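Local coordinates for hypothetical protein (Parabacteroides merdae, PDB 4OO3) that is of unknown function but is probably an NAD-dependent oxidoreductase, pairing a Rossmann-fold domain with a putative oxidoreductase C-terminal domain, at residues 219-232 and 292-305. Numbering follows the deposited sequence.
Sequences VTTHLVDLVQWEAF and YKIKGVTAKVSVIW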
loop_
_atom_site.group_PDB
_atom_site.type_symbol
_atom_site.label_atom_id
_atom_site.label_comp_id
_atom_site.label_asym_id
_atom_site.label_seq_id
_atom_site.Cartn_x
_atom_site.Cartn_y
_atom_site.Cartn_z
ATOM N N VAL A 219 2.640 -5.659 3.309
ATOM C CA VAL A 219 2.316 -4.338 3.862
ATOM C C VAL A 219 3.557 -3.450 3.944
ATOM O O VAL A 219 3.426 -2.236 3.892
ATOM C CB VAL A 219 1.619 -4.463 5.245
ATOM C CG1 VAL A 219 1.602 -3.147 6.023
ATOM C CG2 VAL A 219 0.202 -4.972 5.061
ATOM N N THR A 220 4.749 -4.049 4.058
ATOM C CA THR A 220 6.010 -3.283 4.076
ATOM C C THR A 220 6.165 -2.416 2.825
ATOM O O THR A 220 6.842 -1.383 2.846
ATOM C CB THR A 220 7.254 -4.197 4.127
ATOM O OG1 THR A 220 7.201 -5.129 3.038
ATOM C CG2 THR A 220 7.342 -4.955 5.451
ATOM N N THR A 221 5.584 -2.866 1.724
ATOM C CA THR A 221 5.543 -2.073 0.498
ATOM C C THR A 221 5.097 -0.644 0.821
ATOM O O THR A 221 5.800 0.306 0.506
ATOM C CB THR A 221 4.615 -2.740 -0.535
ATOM O OG1 THR A 221 5.168 -4.009 -0.896
ATOM C CG2 THR A 221 4.463 -1.903 -1.797
ATOM N N HIS A 222 3.953 -0.507 1.490
ATOM C CA HIS A 222 3.465 0.808 1.924
ATOM C C HIS A 222 4.497 1.563 2.764
ATOM O O HIS A 222 4.689 2.767 2.577
ATOM C CB HIS A 222 2.198 0.681 2.767
ATOM C CG HIS A 222 1.007 0.174 2.021
ATOM N ND1 HIS A 222 0.601 0.700 0.813
ATOM C CD2 HIS A 222 0.112 -0.794 2.329
ATOM C CE1 HIS A 222 -0.485 0.070 0.402
ATOM N NE2 HIS A 222 -0.802 -0.843 1.305
ATOM N N LEU A 223 5.136 0.869 3.708
ATOM C CA LEU A 223 6.015 1.546 4.667
ATOM C C LEU A 223 7.295 1.996 3.984
ATOM O O LEU A 223 7.739 3.122 4.179
ATOM C CB LEU A 223 6.310 0.662 5.887
ATOM C CG LEU A 223 5.088 0.186 6.677
ATOM C CD1 LEU A 223 5.522 -0.615 7.896
ATOM C CD2 LEU A 223 4.201 1.355 7.098
ATOM N N VAL A 224 7.855 1.125 3.153
ATOM C CA VAL A 224 9.049 1.446 2.382
ATOM C C VAL A 224 8.784 2.628 1.449
ATOM O O VAL A 224 9.627 3.528 1.325
ATOM C CB VAL A 224 9.553 0.211 1.597
ATOM C CG1 VAL A 224 10.538 0.604 0.501
ATOM C CG2 VAL A 224 10.203 -0.777 2.552
ATOM N N ASP A 225 7.611 2.624 0.812
ATOM C CA ASP A 225 7.183 3.725 -0.044
ATOM C C ASP A 225 7.064 5.016 0.742
ATOM O O ASP A 225 7.454 6.065 0.255
ATOM C CB ASP A 225 5.836 3.428 -0.704
ATOM C CG ASP A 225 5.405 4.532 -1.673
ATOM O OD1 ASP A 225 6.088 4.708 -2.700
ATOM O OD2 ASP A 225 4.392 5.224 -1.405
ATOM N N LEU A 226 6.525 4.944 1.956
ATOM C CA LEU A 226 6.404 6.144 2.775
ATOM C C LEU A 226 7.765 6.736 3.132
ATOM O O LEU A 226 7.917 7.956 3.071
ATOM C CB LEU A 226 5.589 5.900 4.047
ATOM C CG LEU A 226 4.076 5.838 3.898
ATOM C CD1 LEU A 226 3.442 5.842 5.278
ATOM C CD2 LEU A 226 3.529 6.980 3.056
ATOM N N VAL A 227 8.752 5.908 3.496
ATOM C CA VAL A 227 10.055 6.486 3.876
ATOM C C VAL A 227 10.684 7.220 2.681
ATOM O O VAL A 227 11.219 8.303 2.856
ATOM C CB VAL A 227 11.041 5.552 4.673
ATOM C CG1 VAL A 227 10.436 4.213 5.052
ATOM C CG2 VAL A 227 12.403 5.409 4.001
ATOM N N GLN A 228 10.564 6.662 1.480
ATOM C CA GLN A 228 10.981 7.350 0.247
ATOM C C GLN A 228 10.196 8.647 0.021
ATOM O O GLN A 228 10.768 9.707 -0.216
ATOM C CB GLN A 228 10.778 6.439 -0.973
ATOM C CG GLN A 228 11.637 5.182 -0.974
ATOM C CD GLN A 228 11.411 4.292 -2.190
ATOM O OE1 GLN A 228 10.463 4.481 -2.977
ATOM N NE2 GLN A 228 12.283 3.305 -2.349
ATOM N N TRP A 229 8.876 8.541 0.101
ATOM C CA TRP A 229 7.983 9.627 -0.278
ATOM C C TRP A 229 7.964 10.780 0.742
ATOM O O TRP A 229 7.948 11.959 0.366
ATOM C CB TRP A 229 6.581 9.053 -0.494
ATOM C CG TRP A 229 5.640 9.970 -1.154
ATOM C CD1 TRP A 229 5.550 10.244 -2.493
ATOM C CD2 TRP A 229 4.633 10.742 -0.517
ATOM N NE1 TRP A 229 4.543 11.146 -2.723
ATOM C CE2 TRP A 229 3.967 11.473 -1.523
ATOM C CE3 TRP A 229 4.229 10.895 0.811
ATOM C CZ2 TRP A 229 2.922 12.340 -1.238
ATOM C CZ3 TRP A 229 3.192 11.757 1.089
ATOM C CH2 TRP A 229 2.549 12.467 0.069
ATOM N N GLU A 230 7.974 10.447 2.028
ATOM C CA GLU A 230 8.003 11.469 3.076
ATOM C C GLU A 230 9.391 12.082 3.274
ATOM O O GLU A 230 9.522 13.294 3.405
ATOM C CB GLU A 230 7.546 10.886 4.406
ATOM C CG GLU A 230 6.084 10.487 4.456
ATOM C CD GLU A 230 5.772 9.605 5.649
ATOM O OE1 GLU A 230 6.709 9.056 6.255
ATOM O OE2 GLU A 230 4.588 9.445 5.983
ATOM N N ALA A 231 10.415 11.237 3.305
ATOM C CA ALA A 231 11.744 11.649 3.756
ATOM C C ALA A 231 12.672 12.054 2.621
ATOM O O ALA A 231 13.693 12.700 2.862
ATOM C CB ALA A 231 12.378 10.545 4.586
ATOM N N PHE A 232 12.323 11.681 1.390
ATOM C CA PHE A 232 13.091 12.083 0.206
ATOM C C PHE A 232 12.152 12.552 -0.911
ATOM O O PHE A 232 12.186 12.013 -2.023
ATOM C CB PHE A 232 13.971 10.920 -0.280
ATOM C CG PHE A 232 14.864 10.345 0.788
ATOM C CD1 PHE A 232 14.379 9.406 1.681
ATOM C CD2 PHE A 232 16.185 10.755 0.899
ATOM C CE1 PHE A 232 15.192 8.881 2.672
ATOM C CE2 PHE A 232 17.006 10.234 1.880
ATOM C CZ PHE A 232 16.511 9.296 2.770
ATOM N N TYR A 292 17.385 -0.982 6.815
ATOM C CA TYR A 292 18.142 -0.697 5.614
ATOM C C TYR A 292 18.594 0.752 5.595
ATOM O O TYR A 292 18.012 1.609 6.268
ATOM C CB TYR A 292 17.303 -0.994 4.371
ATOM C CG TYR A 292 16.035 -0.167 4.241
ATOM C CD1 TYR A 292 14.885 -0.506 4.944
ATOM C CD2 TYR A 292 15.979 0.941 3.395
ATOM C CE1 TYR A 292 13.721 0.242 4.821
ATOM C CE2 TYR A 292 14.819 1.691 3.265
ATOM C CZ TYR A 292 13.692 1.338 3.979
ATOM O OH TYR A 292 12.529 2.075 3.861
ATOM N N LYS A 293 19.633 1.016 4.816
ATOM C CA LYS A 293 20.079 2.379 4.582
ATOM C C LYS A 293 19.575 2.837 3.225
ATOM O O LYS A 293 19.686 2.110 2.234
ATOM C CB LYS A 293 21.600 2.475 4.666
ATOM C CG LYS A 293 22.098 2.431 6.097
ATOM C CD LYS A 293 23.609 2.489 6.199
ATOM C CE LYS A 293 24.021 2.778 7.635
ATOM N NZ LYS A 293 25.429 2.395 7.911
ATOM N N ILE A 294 18.990 4.031 3.204
ATOM C CA ILE A 294 18.551 4.671 1.978
ATOM C C ILE A 294 19.260 6.022 1.894
ATOM O O ILE A 294 18.995 6.921 2.694
ATOM C CB ILE A 294 17.009 4.811 1.900
ATOM C CG1 ILE A 294 16.622 5.804 0.798
ATOM C CG2 ILE A 294 16.417 5.259 3.227
ATOM C CD1 ILE A 294 15.183 5.703 0.355
ATOM N N LYS A 295 20.179 6.136 0.933
ATOM C CA LYS A 295 21.035 7.311 0.782
ATOM C C LYS A 295 21.680 7.707 2.103
ATOM O O LYS A 295 21.654 8.875 2.492
ATOM C CB LYS A 295 20.254 8.491 0.192
ATOM C CG LYS A 295 19.468 8.113 -1.050
ATOM C CD LYS A 295 19.535 9.161 -2.143
ATOM C CE LYS A 295 18.672 10.365 -1.835
ATOM N NZ LYS A 295 19.307 11.606 -2.356
ATOM N N GLY A 296 22.243 6.719 2.794
ATOM C CA GLY A 296 22.988 6.957 4.033
ATOM C C GLY A 296 22.133 6.998 5.287
ATOM O O GLY A 296 22.671 6.972 6.390
ATOM N N VAL A 297 20.808 7.051 5.124
ATOM C CA VAL A 297 19.875 7.164 6.247
ATOM C C VAL A 297 19.365 5.784 6.633
ATOM O O VAL A 297 18.810 5.081 5.798
ATOM C CB VAL A 297 18.665 8.056 5.885
ATOM C CG1 VAL A 297 17.710 8.175 7.067
ATOM C CG2 VAL A 297 19.135 9.428 5.435
ATOM N N THR A 298 19.547 5.399 7.894
ATOM C CA THR A 298 19.057 4.114 8.369
ATOM C C THR A 298 17.552 4.190 8.655
ATOM O O THR A 298 17.103 4.995 9.475
ATOM C CB THR A 298 19.795 3.648 9.638
ATOM O OG1 THR A 298 21.197 3.521 9.367
ATOM C CG2 THR A 298 19.260 2.307 10.103
ATOM N N ALA A 299 16.787 3.355 7.957
ATOM C CA ALA A 299 15.356 3.249 8.156
ATOM C C ALA A 299 15.023 1.870 8.707
ATOM O O ALA A 299 15.744 0.906 8.458
ATOM C CB ALA A 299 14.627 3.490 6.844
ATOM N N LYS A 300 13.936 1.786 9.466
ATOM C CA LYS A 300 13.454 0.514 9.996
ATOM C C LYS A 300 11.956 0.425 9.751
ATOM O O LYS A 300 11.210 1.308 10.162
ATOM C CB LYS A 300 13.749 0.417 11.493
ATOM C CG LYS A 300 12.944 -0.634 12.266
ATOM C CD LYS A 300 13.809 -1.755 12.821
ATOM C CE LYS A 300 13.045 -2.662 13.775
ATOM N NZ LYS A 300 12.567 -1.938 14.985
ATOM N N VAL A 301 11.512 -0.638 9.087
ATOM C CA VAL A 301 10.082 -0.864 8.923
ATOM C C VAL A 301 9.695 -2.229 9.458
ATOM O O VAL A 301 10.472 -3.180 9.374
ATOM C CB VAL A 301 9.618 -0.721 7.461
ATOM C CG1 VAL A 301 9.990 0.651 6.922
ATOM C CG2 VAL A 301 10.195 -1.822 6.588
ATOM N N SER A 302 8.482 -2.317 9.994
ATOM C CA SER A 302 8.025 -3.524 10.652
ATOM C C SER A 302 6.509 -3.713 10.507
ATOM O O SER A 302 5.737 -2.748 10.562
ATOM C CB SER A 302 8.415 -3.458 12.129
ATOM O OG SER A 302 7.858 -4.534 12.848
ATOM N N VAL A 303 6.096 -4.968 10.328
ATOM C CA VAL A 303 4.688 -5.313 10.173
ATOM C C VAL A 303 4.377 -6.581 10.959
ATOM O O VAL A 303 5.052 -7.592 10.800
ATOM C CB VAL A 303 4.302 -5.542 8.696
ATOM C CG1 VAL A 303 2.838 -5.950 8.594
ATOM C CG2 VAL A 303 4.555 -4.287 7.864
ATOM N N ILE A 304 3.356 -6.505 11.808
ATOM C CA ILE A 304 2.829 -7.658 12.512
ATOM C C ILE A 304 1.358 -7.855 12.128
ATOM O O ILE A 304 0.587 -6.898 12.074
ATOM C CB ILE A 304 2.964 -7.493 14.041
ATOM C CG1 ILE A 304 4.450 -7.509 14.431
ATOM C CG2 ILE A 304 2.187 -8.586 14.771
ATOM C CD1 ILE A 304 4.737 -7.275 15.898
ATOM N N TRP A 305 0.993 -9.104 11.852
ATOM C CA TRP A 305 -0.384 -9.494 11.623
ATOM C C TRP A 305 -0.828 -10.434 12.736
ATOM O O TRP A 305 -0.410 -11.593 12.797
ATOM C CB TRP A 305 -0.528 -10.184 10.262
ATOM C CG TRP A 305 -0.620 -9.223 9.103
ATOM C CD1 TRP A 305 0.412 -8.713 8.375
ATOM C CD2 TRP A 305 -1.813 -8.661 8.555
ATOM N NE1 TRP A 305 -0.063 -7.864 7.403
ATOM C CE2 TRP A 305 -1.428 -7.812 7.497
ATOM C CE3 TRP A 305 -3.173 -8.781 8.865
ATOM C CZ2 TRP A 305 -2.354 -7.101 6.737
ATOM C CZ3 TRP A 305 -4.091 -8.069 8.113
ATOM C CH2 TRP A 305 -3.679 -7.240 7.060
HETATM O O HOH W 1 2.262 -7.638 5.496
HETATM O O HOH W 2 12.476 3.361 1.590
#
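Tyr292 points its hydroxyl end at helix 220-231, where it meets both methyls of Val227. The model gives Val227 an eclipsed side chain (chi1 -6°), so the closeness of these methyls to the hydroxyl is doubtful. A water bridges Tyr292 OH and the carbonyl O of Val224, so this buried hydroxyl has a polar partner. Next along the strand, Ile294 lies over one face of Phe232. Ile294 CG1 sits 4.2 Å from the centroid of the Phe232 ring, 26° off the normal, a CH-pi contact. Ile294 CD1 also touches Gln228 CG. A type I' turn from Ile294 to Val297 brings Lys295 and Val297 to the same ring. Lys295 CE packs 3.7 Å from Phe232 CD2, while Lys295 NZ is hydrogen-bonded to Gln235 OE1. Val297 CG2 reaches the ring edge at Phe232 CZ. Ala299 adds a looser methyl contact to Val227 CG2. Val301 lies under the middle of the helix, with CG1 3.8 Å from Leu223 CB and also against Val227 CG1. Val303 CG2 fits among Val219, Thr220 and Leu223, 3.7 Å from Val219 CG1. At the far end Trp305 takes Val219 CG2 at its ring edge. A second water accepts from both Trp305 NE1 and Val219 N, 3.0 Å from each. Helix 419-439 also touches this helix, at Thr220, Val224 and Gln228. The helix runs roughly antiparallel to strand 297-305, at 157° and 8.3 Å between axes. This is a helix packed on a beta hairpin of a mixed, largely antiparallel sheet, within the putative oxidoreductase C-terminal domain, a layout also found in the C-terminal domains of many Rossmann-fold oxidoreductases.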